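Local coordinates for bacterial transferase hexapeptide (Three repeats) family protein (Acinetobacter baumannii, PDB 4M9C), which acts as an acetyltransferase in UDP-N,N'-diacetylbacillosamine biosynthesis, probably moving an acetyl group from acetyl-coenzyme A onto a UDP-linked amino sugar, at residues 5-10 and 16-21; 21-26 and 94-99; 55-60 and 84-89; 75-80 and 161-166. One frame throughout, in Å; residues are numbered along the deposited sequence.

Contact 1 of 4, residues 5-10 and 16-21; sequences IGVYGA and EVMPLV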
# COMPACT_ATOMS: atom_id res chain seq x y z
N ILE A 5 11.09 26.37 11.52
CA ILE A 5 11.18 24.92 11.41
C ILE A 5 12.28 24.55 10.42
O ILE A 5 12.33 25.06 9.30
CB ILE A 5 9.83 24.30 10.98
CG1 ILE A 5 8.84 24.37 12.15
CG2 ILE A 5 10.03 22.88 10.51
CD1 ILE A 5 7.42 23.88 11.81
N GLY A 6 13.18 23.67 10.84
CA GLY A 6 14.17 23.16 9.92
C GLY A 6 13.89 21.72 9.54
O GLY A 6 13.46 20.92 10.39
N VAL A 7 14.12 21.39 8.28
CA VAL A 7 14.12 20.00 7.83
C VAL A 7 15.58 19.60 7.62
O VAL A 7 16.26 20.12 6.73
CB VAL A 7 13.32 19.82 6.50
CG1 VAL A 7 13.47 18.40 5.95
CG2 VAL A 7 11.84 20.19 6.70
N TYR A 8 16.07 18.68 8.45
CA TYR A 8 17.49 18.34 8.42
C TYR A 8 17.73 17.27 7.36
O TYR A 8 17.31 16.13 7.52
CB TYR A 8 17.96 17.86 9.79
CG TYR A 8 19.39 18.29 10.14
CD1 TYR A 8 20.40 18.25 9.19
CD2 TYR A 8 19.70 18.73 11.42
CE1 TYR A 8 21.70 18.65 9.51
CE2 TYR A 8 20.98 19.12 11.75
CZ TYR A 8 21.98 19.08 10.79
OH TYR A 8 23.25 19.48 11.14
N GLY A 9 18.40 17.67 6.29
CA GLY A 9 18.57 16.80 5.13
C GLY A 9 17.90 17.40 3.91
O GLY A 9 16.67 17.36 3.80
N ALA A 10 18.69 17.95 3.00
CA ALA A 10 18.17 18.49 1.75
C ALA A 10 18.04 17.36 0.74
O ALA A 10 17.06 17.28 0.01
CB ALA A 10 19.07 19.58 1.22
N GLU A 16 10.72 15.20 0.22
CA GLU A 16 9.47 14.52 0.56
C GLU A 16 8.95 15.03 1.90
O GLU A 16 7.75 15.27 2.08
CB GLU A 16 9.71 12.99 0.66
CG GLU A 16 8.57 12.24 1.36
CD GLU A 16 8.95 10.82 1.79
OE1 GLU A 16 10.08 10.60 2.29
OE2 GLU A 16 8.10 9.93 1.62
N VAL A 17 9.86 15.22 2.85
CA VAL A 17 9.44 15.56 4.21
C VAL A 17 8.97 17.01 4.33
O VAL A 17 8.05 17.31 5.09
CB VAL A 17 10.56 15.26 5.21
CG1 VAL A 17 10.23 15.85 6.58
CG2 VAL A 17 10.82 13.75 5.28
N MET A 18 9.58 17.90 3.56
CA MET A 18 9.21 19.32 3.67
C MET A 18 7.69 19.56 3.51
O MET A 18 7.09 20.22 4.35
CB MET A 18 10.04 20.21 2.74
CG MET A 18 9.62 21.68 2.74
SD MET A 18 9.90 22.47 4.34
CE MET A 18 11.65 22.87 4.25
N PRO A 19 7.07 19.05 2.43
CA PRO A 19 5.63 19.33 2.30
C PRO A 19 4.80 18.64 3.39
O PRO A 19 3.74 19.15 3.76
CB PRO A 19 5.29 18.79 0.91
CG PRO A 19 6.44 17.90 0.53
CD PRO A 19 7.63 18.46 1.21
N LEU A 20 5.28 17.51 3.90
CA LEU A 20 4.58 16.86 5.01
C LEU A 20 4.59 17.75 6.24
O LEU A 20 3.56 17.93 6.90
CB LEU A 20 5.24 15.51 5.34
CG LEU A 20 5.23 14.46 4.22
CD1 LEU A 20 5.94 13.18 4.67
CD2 LEU A 20 3.79 14.17 3.77
N VAL A 21 5.75 18.32 6.56
CA VAL A 21 5.84 19.18 7.73
C VAL A 21 5.10 20.51 7.52
O VAL A 21 4.57 21.07 8.47
CB VAL A 21 7.31 19.39 8.21
CG1 VAL A 21 8.08 20.29 7.25
CG2 VAL A 21 7.33 19.95 9.62
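V7 on strand 3-8 packs against V17, M18 and V21 of helix 14-24, and I5 joins it against V21. This is the first beta-alpha half of a beta-alpha-beta crossover in the Rossmann-like domain. The helix runs back almost antiparallel to the strand, at 154°, with the two short axes 9.1 Å apart at closest, and the loop that begins at G9 makes the turn between them.

Polar bonding runs in other directions. The strand spends its backbone groups on its sheet neighbours, I5 and V7 pairing with A34 and G6 with A65 and T67, while V21 N bonds to V17 O within the helix. Between the two segments the contact is wholly apolar and buried.

Among the branched side chains, V21 straddles the alternate strand residues. Its CG1, set between backbone N and carbonyl carbon (chi1 72°), lies 3.8 Å from V7 CG2, and its CG2 reaches I5 CG2 at 4.1 Å. The other branch of V7 points toward the preceding turn of the helix, where V7 CG1 and V17 CG1 stand 4.2 Å apart.

The unbranched partner is M18. Its chain bends at both chi2 and chi3, folding the thioether back over the strand so that SD lies 3.8 Å from V7 CG2 and the terminal methyl CE comes closer still, 3.6 Å from that same CG2.

Contact 2 of 4, residues 21-26 and 94-99; sequences VRQQFP and QSTNTV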
# COMPACT_ATOMS: atom_id res chain seq x y z
N VAL A 21 5.75 18.32 6.56
CA VAL A 21 5.84 19.18 7.73
C VAL A 21 5.10 20.51 7.52
O VAL A 21 4.57 21.07 8.47
CB VAL A 21 7.31 19.39 8.21
CG1 VAL A 21 8.08 20.29 7.25
CG2 VAL A 21 7.33 19.95 9.62
N ARG A 22 5.04 20.98 6.28
CA ARG A 22 4.22 22.15 5.95
C ARG A 22 2.76 21.88 6.32
O ARG A 22 2.11 22.72 6.95
CB ARG A 22 4.29 22.49 4.46
CG ARG A 22 5.62 23.11 3.99
CD ARG A 22 5.92 24.48 4.62
NE ARG A 22 4.77 25.39 4.57
CZ ARG A 22 4.45 26.13 3.51
NH1 ARG A 22 5.17 26.08 2.40
NH2 ARG A 22 3.39 26.93 3.57
N GLN A 23 2.27 20.70 5.93
CA GLN A 23 0.89 20.29 6.21
C GLN A 23 0.67 20.00 7.69
O GLN A 23 -0.44 20.16 8.19
CB GLN A 23 0.51 19.04 5.42
CG GLN A 23 0.39 19.21 3.93
CD GLN A 23 -0.11 17.94 3.27
OE1 GLN A 23 0.32 17.58 2.17
NE2 GLN A 23 -1.03 17.26 3.93
N GLN A 24 1.71 19.53 8.38
CA GLN A 24 1.61 19.28 9.81
C GLN A 24 1.34 20.60 10.57
O GLN A 24 0.61 20.62 11.56
CB GLN A 24 2.91 18.65 10.33
CG GLN A 24 2.80 18.06 11.72
CD GLN A 24 2.12 16.70 11.70
OE1 GLN A 24 2.34 15.92 10.78
NE2 GLN A 24 1.29 16.43 12.70
N PHE A 25 1.92 21.69 10.07
CA PHE A 25 1.82 23.02 10.71
C PHE A 25 1.38 24.07 9.69
O PHE A 25 2.15 24.95 9.33
CB PHE A 25 3.15 23.41 11.34
CG PHE A 25 3.60 22.45 12.40
CD1 PHE A 25 3.08 22.54 13.69
CD2 PHE A 25 4.49 21.45 12.12
CE1 PHE A 25 3.46 21.64 14.66
CE2 PHE A 25 4.88 20.55 13.08
CZ PHE A 25 4.36 20.65 14.36
N PRO A 26 0.13 23.96 9.24
CA PRO A 26 -0.38 24.74 8.11
C PRO A 26 -0.49 26.25 8.36
O PRO A 26 -0.54 27.02 7.40
CB PRO A 26 -1.77 24.14 7.86
CG PRO A 26 -2.17 23.55 9.18
CD PRO A 26 -0.88 23.06 9.80
N GLN A 94 3.39 13.36 10.68
CA GLN A 94 2.63 12.28 10.05
C GLN A 94 2.15 12.76 8.70
O GLN A 94 2.37 13.90 8.31
CB GLN A 94 1.38 11.91 10.86
CG GLN A 94 1.60 11.62 12.31
CD GLN A 94 1.56 12.88 13.16
OE1 GLN A 94 2.43 13.08 14.02
NE2 GLN A 94 0.54 13.72 12.95
N SER A 95 1.47 11.88 7.99
CA SER A 95 0.83 12.27 6.75
C SER A 95 -0.66 12.27 7.00
O SER A 95 -1.14 11.60 7.92
CB SER A 95 1.17 11.27 5.66
OG SER A 95 2.57 11.18 5.54
N THR A 96 -1.38 13.01 6.17
CA THR A 96 -2.83 13.08 6.30
C THR A 96 -3.48 11.69 6.28
O THR A 96 -4.39 11.43 7.06
CB THR A 96 -3.44 13.93 5.17
OG1 THR A 96 -2.87 15.24 5.23
CG2 THR A 96 -4.97 14.04 5.33
N ASN A 97 -3.01 10.81 5.42
CA ASN A 97 -3.67 9.51 5.31
C ASN A 97 -3.08 8.42 6.22
O ASN A 97 -3.46 7.26 6.11
CB ASN A 97 -3.73 9.03 3.86
CG ASN A 97 -2.36 8.66 3.29
OD1 ASN A 97 -1.36 8.68 4.01
ND2 ASN A 97 -2.32 8.33 2.01
N THR A 98 -2.16 8.80 7.11
CA THR A 98 -1.58 7.83 8.05
C THR A 98 -2.67 7.29 8.97
O THR A 98 -3.52 8.04 9.44
CB THR A 98 -0.47 8.47 8.91
OG1 THR A 98 0.68 8.76 8.10
CG2 THR A 98 -0.04 7.53 10.05
N VAL A 99 -2.63 5.98 9.22
CA VAL A 99 -3.57 5.34 10.13
C VAL A 99 -2.83 4.83 11.37
O VAL A 99 -1.81 4.14 11.24
CB VAL A 99 -4.29 4.16 9.44
CG1 VAL A 99 -5.10 3.34 10.46
CG2 VAL A 99 -5.17 4.67 8.31
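Q24, in the last turn of helix 14-24, meets the backbone of Q94 where the chain passes from the Rossmann-like domain toward the beta-helix. Here the contact is tight. Q94 N donates to Q24 OE1 over 2.8 Å, and the N-H points nearly straight at the oxygen, at 162°. The donor nevertheless sits above the amide plane of Q24, 39° out of it, so the bond does not follow a lone pair. Q24 reaches this position because CG runs anti to the backbone N (chi1 -167°) and the chain then bends at chi2, swinging the amide across to the linker. The side chain of Q94 crosses that of Q24 obliquely, the two amide planes nearly perpendicular.

The outer side is looser and more open to solvent. Q23 extends its chain beyond CG and crosses T96 at about a right angle, with NE2 3.0 Å from OG1; both residues are exposed and little else joins them. T96 belongs to a type I turn from S95 to T98, which is firm in its own right: T98 N bonds to S95 O at 3.1 Å, and T98 OG1 accepts from S95 N at 3.2 Å.

Beneath this polar surface the two parts are tied into the fold separately. V21 packs on V93 and F25 on I5 of strand 3-8, whereas S95 OG bonds to L112 O and T98 touches L112 of strand 111-112, so that the helix end lies beside the first coil of the beta-helix.

Contact 3 of 4, residues 55-60 and 84-89; sequences DFISKP and EKDGVQ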
# COMPACT_ATOMS: atom_id res chain seq x y z
N ASP A 55 24.03 28.57 10.81
CA ASP A 55 23.16 29.68 10.42
C ASP A 55 21.72 29.46 10.89
O ASP A 55 21.07 30.40 11.34
CB ASP A 55 23.22 29.93 8.91
CG ASP A 55 24.55 30.55 8.48
OD1 ASP A 55 25.08 31.41 9.23
OD2 ASP A 55 25.08 30.16 7.41
N PHE A 56 21.24 28.23 10.80
CA PHE A 56 19.91 27.93 11.31
C PHE A 56 19.84 28.27 12.79
O PHE A 56 18.94 28.97 13.23
CB PHE A 56 19.56 26.45 11.09
CG PHE A 56 18.26 26.03 11.74
CD1 PHE A 56 18.25 25.43 12.99
CD2 PHE A 56 17.06 26.26 11.10
CE1 PHE A 56 17.06 25.04 13.58
CE2 PHE A 56 15.86 25.87 11.68
CZ PHE A 56 15.86 25.27 12.93
N ILE A 57 20.79 27.76 13.56
CA ILE A 57 20.82 28.00 15.00
C ILE A 57 20.95 29.50 15.31
O ILE A 57 20.42 29.98 16.31
CB ILE A 57 21.99 27.26 15.66
CG1 ILE A 57 21.75 25.75 15.65
CG2 ILE A 57 22.19 27.74 17.09
CD1 ILE A 57 20.52 25.32 16.43
N SER A 58 21.64 30.23 14.44
CA SER A 58 21.90 31.64 14.71
C SER A 58 20.69 32.54 14.43
O SER A 58 20.67 33.70 14.85
CB SER A 58 23.13 32.13 13.93
OG SER A 58 22.82 32.38 12.57
N LYS A 59 19.69 32.01 13.73
CA LYS A 59 18.52 32.81 13.39
C LYS A 59 17.91 33.45 14.64
O LYS A 59 17.94 32.87 15.72
CB LYS A 59 17.45 31.98 12.68
CG LYS A 59 17.81 31.54 11.28
CD LYS A 59 17.82 32.71 10.32
CE LYS A 59 18.32 32.28 8.94
NZ LYS A 59 18.51 33.44 8.02
N PRO A 60 17.37 34.67 14.48
CA PRO A 60 16.61 35.27 15.57
C PRO A 60 15.24 34.62 15.55
O PRO A 60 14.50 34.74 14.57
CB PRO A 60 16.50 36.73 15.14
CG PRO A 60 16.45 36.66 13.64
CD PRO A 60 17.35 35.50 13.26
N GLU A 84 20.26 18.50 20.65
CA GLU A 84 20.00 18.61 22.08
C GLU A 84 20.91 19.67 22.73
O GLU A 84 20.46 20.43 23.58
CB GLU A 84 20.16 17.25 22.77
CG GLU A 84 19.14 16.19 22.30
CD GLU A 84 17.80 16.31 22.99
OE1 GLU A 84 17.69 17.11 23.95
OE2 GLU A 84 16.85 15.60 22.59
N LYS A 85 22.17 19.72 22.30
CA LYS A 85 23.12 20.72 22.80
C LYS A 85 22.58 22.14 22.69
O LYS A 85 22.78 22.96 23.58
CB LYS A 85 24.47 20.64 22.07
CG LYS A 85 25.43 19.57 22.60
N ASP A 86 21.89 22.43 21.59
CA ASP A 86 21.37 23.77 21.34
C ASP A 86 19.92 23.90 21.78
O ASP A 86 19.28 24.93 21.55
CB ASP A 86 21.52 24.15 19.87
CG ASP A 86 22.96 24.36 19.45
OD1 ASP A 86 23.54 25.42 19.81
OD2 ASP A 86 23.53 23.48 18.76
N GLY A 87 19.40 22.86 22.42
CA GLY A 87 18.03 22.86 22.91
C GLY A 87 16.97 23.02 21.84
O GLY A 87 15.92 23.62 22.08
N VAL A 88 17.23 22.48 20.65
CA VAL A 88 16.24 22.53 19.57
C VAL A 88 15.16 21.46 19.80
O VAL A 88 15.45 20.34 20.24
CB VAL A 88 16.90 22.32 18.19
CG1 VAL A 88 15.85 22.37 17.08
CG2 VAL A 88 17.97 23.37 17.95
N GLN A 89 13.93 21.82 19.50
CA GLN A 89 12.78 20.96 19.73
C GLN A 89 12.60 19.96 18.59
O GLN A 89 12.84 20.28 17.43
CB GLN A 89 11.53 21.84 19.89
CG GLN A 89 10.20 21.11 19.88
CD GLN A 89 9.02 22.08 19.99
OE1 GLN A 89 7.87 21.71 19.72
NE2 GLN A 89 9.31 23.32 20.38
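D55 O is gripped by three groups at the end of helix 53-58, the helix whose I57 reaches across to D86 and V88. The hydroxyl S58 OG donates to it at 2.9 Å, 26° off the carbonyl plane, while S58 N and K59 N add weak bonds as the helix closes.

One residue before S58, I57 makes the crossing. With CG1 beside the backbone N and chi2 at -62°, its CD1 folds into the angle between its partners, 3.6 Å from V88 CG2 and 3.8 Å from D86 CB. The other branch, CG2, lies 3.8 Å from D86 OD1, so the aspartate offers both its methylene and one oxygen to the isoleucine. Its remaining oxygen, OD2, is hydrogen-bonded to Y53 OH at the start of helix 53-58, a polar tie alongside the apolar one.

D86 is exposed, whereas V88 is buried and rests on V66, as does F56 from the facing helix. Between D86 and V88 the chain turns at G87, whose positive phi suits glycine; G87 N bonds to E84 O at 2.9 Å and V88 N back to L83 O. This Schellman motif, G87 its C-prime residue, ends helix 73-85 before edge strand 89-90 of the Rossmann-like sheet.

Contact 4 of 4, residues 75-80 and 161-166; sequences VREKLV and EDHAYI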
# COMPACT_ATOMS: atom_id res chain seq x y z
N VAL A 75 23.67 8.56 11.38
CA VAL A 75 23.75 10.01 11.21
C VAL A 75 22.64 10.68 12.03
O VAL A 75 22.86 11.71 12.69
CB VAL A 75 23.62 10.39 9.72
CG1 VAL A 75 23.38 11.90 9.56
CG2 VAL A 75 24.84 9.93 8.94
N ARG A 76 21.45 10.09 11.99
CA ARG A 76 20.28 10.65 12.67
C ARG A 76 20.54 10.78 14.16
O ARG A 76 20.20 11.80 14.76
CB ARG A 76 19.01 9.81 12.39
CG ARG A 76 17.73 10.37 13.06
CD ARG A 76 16.45 9.97 12.30
NE ARG A 76 15.99 8.60 12.55
CZ ARG A 76 16.19 7.57 11.73
NH1 ARG A 76 15.71 6.36 12.03
NH2 ARG A 76 16.87 7.73 10.61
N GLU A 77 21.15 9.76 14.77
CA GLU A 77 21.46 9.81 16.20
C GLU A 77 22.48 10.90 16.55
O GLU A 77 22.35 11.58 17.57
CB GLU A 77 21.98 8.47 16.71
CG GLU A 77 22.29 8.47 18.21
CD GLU A 77 22.67 7.10 18.73
OE1 GLU A 77 22.40 6.81 19.92
OE2 GLU A 77 23.24 6.30 17.96
N LYS A 78 23.52 11.04 15.73
CA LYS A 78 24.51 12.08 15.97
C LYS A 78 23.85 13.46 15.83
O LYS A 78 24.14 14.36 16.62
CB LYS A 78 25.71 11.94 15.02
CG LYS A 78 26.48 10.62 15.16
CD LYS A 78 26.82 10.34 16.62
CE LYS A 78 27.83 9.20 16.78
NZ LYS A 78 27.25 7.84 16.60
N LEU A 79 22.96 13.61 14.85
CA LEU A 79 22.27 14.88 14.66
C LEU A 79 21.39 15.25 15.85
O LEU A 79 21.35 16.40 16.27
CB LEU A 79 21.44 14.87 13.38
CG LEU A 79 22.30 14.86 12.11
CD1 LEU A 79 21.43 14.85 10.87
CD2 LEU A 79 23.25 16.04 12.11
N VAL A 80 20.69 14.26 16.40
CA VAL A 80 19.89 14.48 17.59
C VAL A 80 20.77 14.99 18.74
O VAL A 80 20.42 15.95 19.42
CB VAL A 80 19.13 13.21 18.03
CG1 VAL A 80 18.57 13.38 19.42
CG2 VAL A 80 18.01 12.89 17.04
N GLU A 161 15.10 -4.15 17.24
CA GLU A 161 15.93 -3.45 18.21
C GLU A 161 16.61 -2.21 17.60
O GLU A 161 16.52 -1.99 16.40
CB GLU A 161 16.94 -4.42 18.83
CG GLU A 161 16.25 -5.51 19.65
CD GLU A 161 17.19 -6.61 20.08
OE1 GLU A 161 18.37 -6.60 19.65
OE2 GLU A 161 16.75 -7.50 20.84
N ASP A 162 17.27 -1.42 18.44
CA ASP A 162 17.88 -0.15 18.02
C ASP A 162 18.62 -0.21 16.70
O ASP A 162 19.31 -1.18 16.39
CB ASP A 162 18.86 0.35 19.09
CG ASP A 162 18.17 0.75 20.38
OD1 ASP A 162 18.87 1.23 21.30
OD2 ASP A 162 16.92 0.63 20.48
N HIS A 163 18.48 0.85 15.91
CA HIS A 163 19.31 1.06 14.72
C HIS A 163 19.13 0.06 13.58
O HIS A 163 19.88 0.09 12.62
CB HIS A 163 20.80 1.18 15.11
CG HIS A 163 21.14 2.51 15.72
ND1 HIS A 163 21.30 3.64 14.96
CD2 HIS A 163 21.30 2.89 17.01
CE1 HIS A 163 21.57 4.67 15.76
NE2 HIS A 163 21.59 4.23 17.00
N ALA A 164 18.14 -0.82 13.68
CA ALA A 164 17.86 -1.73 12.58
C ALA A 164 17.32 -0.96 11.36
O ALA A 164 16.69 0.08 11.50
CB ALA A 164 16.89 -2.79 13.01
N TYR A 165 17.61 -1.46 10.16
CA TYR A 165 17.08 -0.88 8.92
C TYR A 165 16.30 -1.97 8.19
O TYR A 165 16.86 -3.02 7.88
CB TYR A 165 18.23 -0.36 8.04
CG TYR A 165 17.80 0.13 6.66
CD1 TYR A 165 17.74 -0.74 5.58
CD2 TYR A 165 17.46 1.46 6.44
CE1 TYR A 165 17.35 -0.31 4.32
CE2 TYR A 165 17.07 1.91 5.18
CZ TYR A 165 17.02 1.03 4.13
OH TYR A 165 16.63 1.45 2.88
N ILE A 166 15.02 -1.72 7.92
CA ILE A 166 14.21 -2.66 7.16
C ILE A 166 14.07 -2.17 5.73
O ILE A 166 13.46 -1.12 5.48
CB ILE A 166 12.81 -2.86 7.79
CG1 ILE A 166 12.94 -3.08 9.30
CG2 ILE A 166 12.09 -4.03 7.13
CD1 ILE A 166 13.81 -4.29 9.69
O HOH W 1 21.06 4.58 20.39
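A corner of the left-handed beta-helix meets the Rossmann-like domain where H163, at the third position of a type II turn from E161 to A164, faces E77 on helix 73-85. H163 has the positive phi of this turn position, and its imidazole projects from the coil toward the helix.

E77 stretches out to meet it, with CG anti to the backbone N (chi1 -178°) and the chain extended beyond. H163 NE2 donates to E77 OE2 over 2.8 Å, but the bond is weak, because the angle at the hydrogen is only 126°. The oxygen lies at the ring's edge near its plane, and the carboxylate is turned 39° against the imidazole. E77 CB also lies in the ring plane, 3.9 Å from H163 CE1. A water adds a second link: it donates to E77 OE1 at 2.6 Å and makes a weak, long contact with H163 NE2.

Other groups fix the imidazole. S73 OG bonds to ND1, and the ring of Y145 lies nearly parallel to it. The pairing is a small polar bridge between domains, built on the kind of tight turn that joins successive strands at the corners of a hexapeptide-repeat beta-helix.

In the fold
Strand 3-8 makes contact 1 a hub. Contact 2 continues along helix 14-24, sharing V21, with its centre 12 Å away and F25 CD2 3.8 Å from I5 CD1. Across the sheet, F56 CE2 of contact 3 lies 3.6 Å from G6 N, and L79 CD2 of contact 4 comes 3.5 Å from Y8 CZ. Contact 4 uses the N-terminal half of helix 73-85 and contact 3 its C-terminal end, their centres about 21 Å apart. Contacts 2 and 4, centres about 23 Å apart, both join the Rossmann-like domain to the beta-helix. As in related sugar acetyltransferases, the nucleotide sugar probably binds the former domain, and acetyl-coenzyme A between neighbouring beta-helices of the trimer.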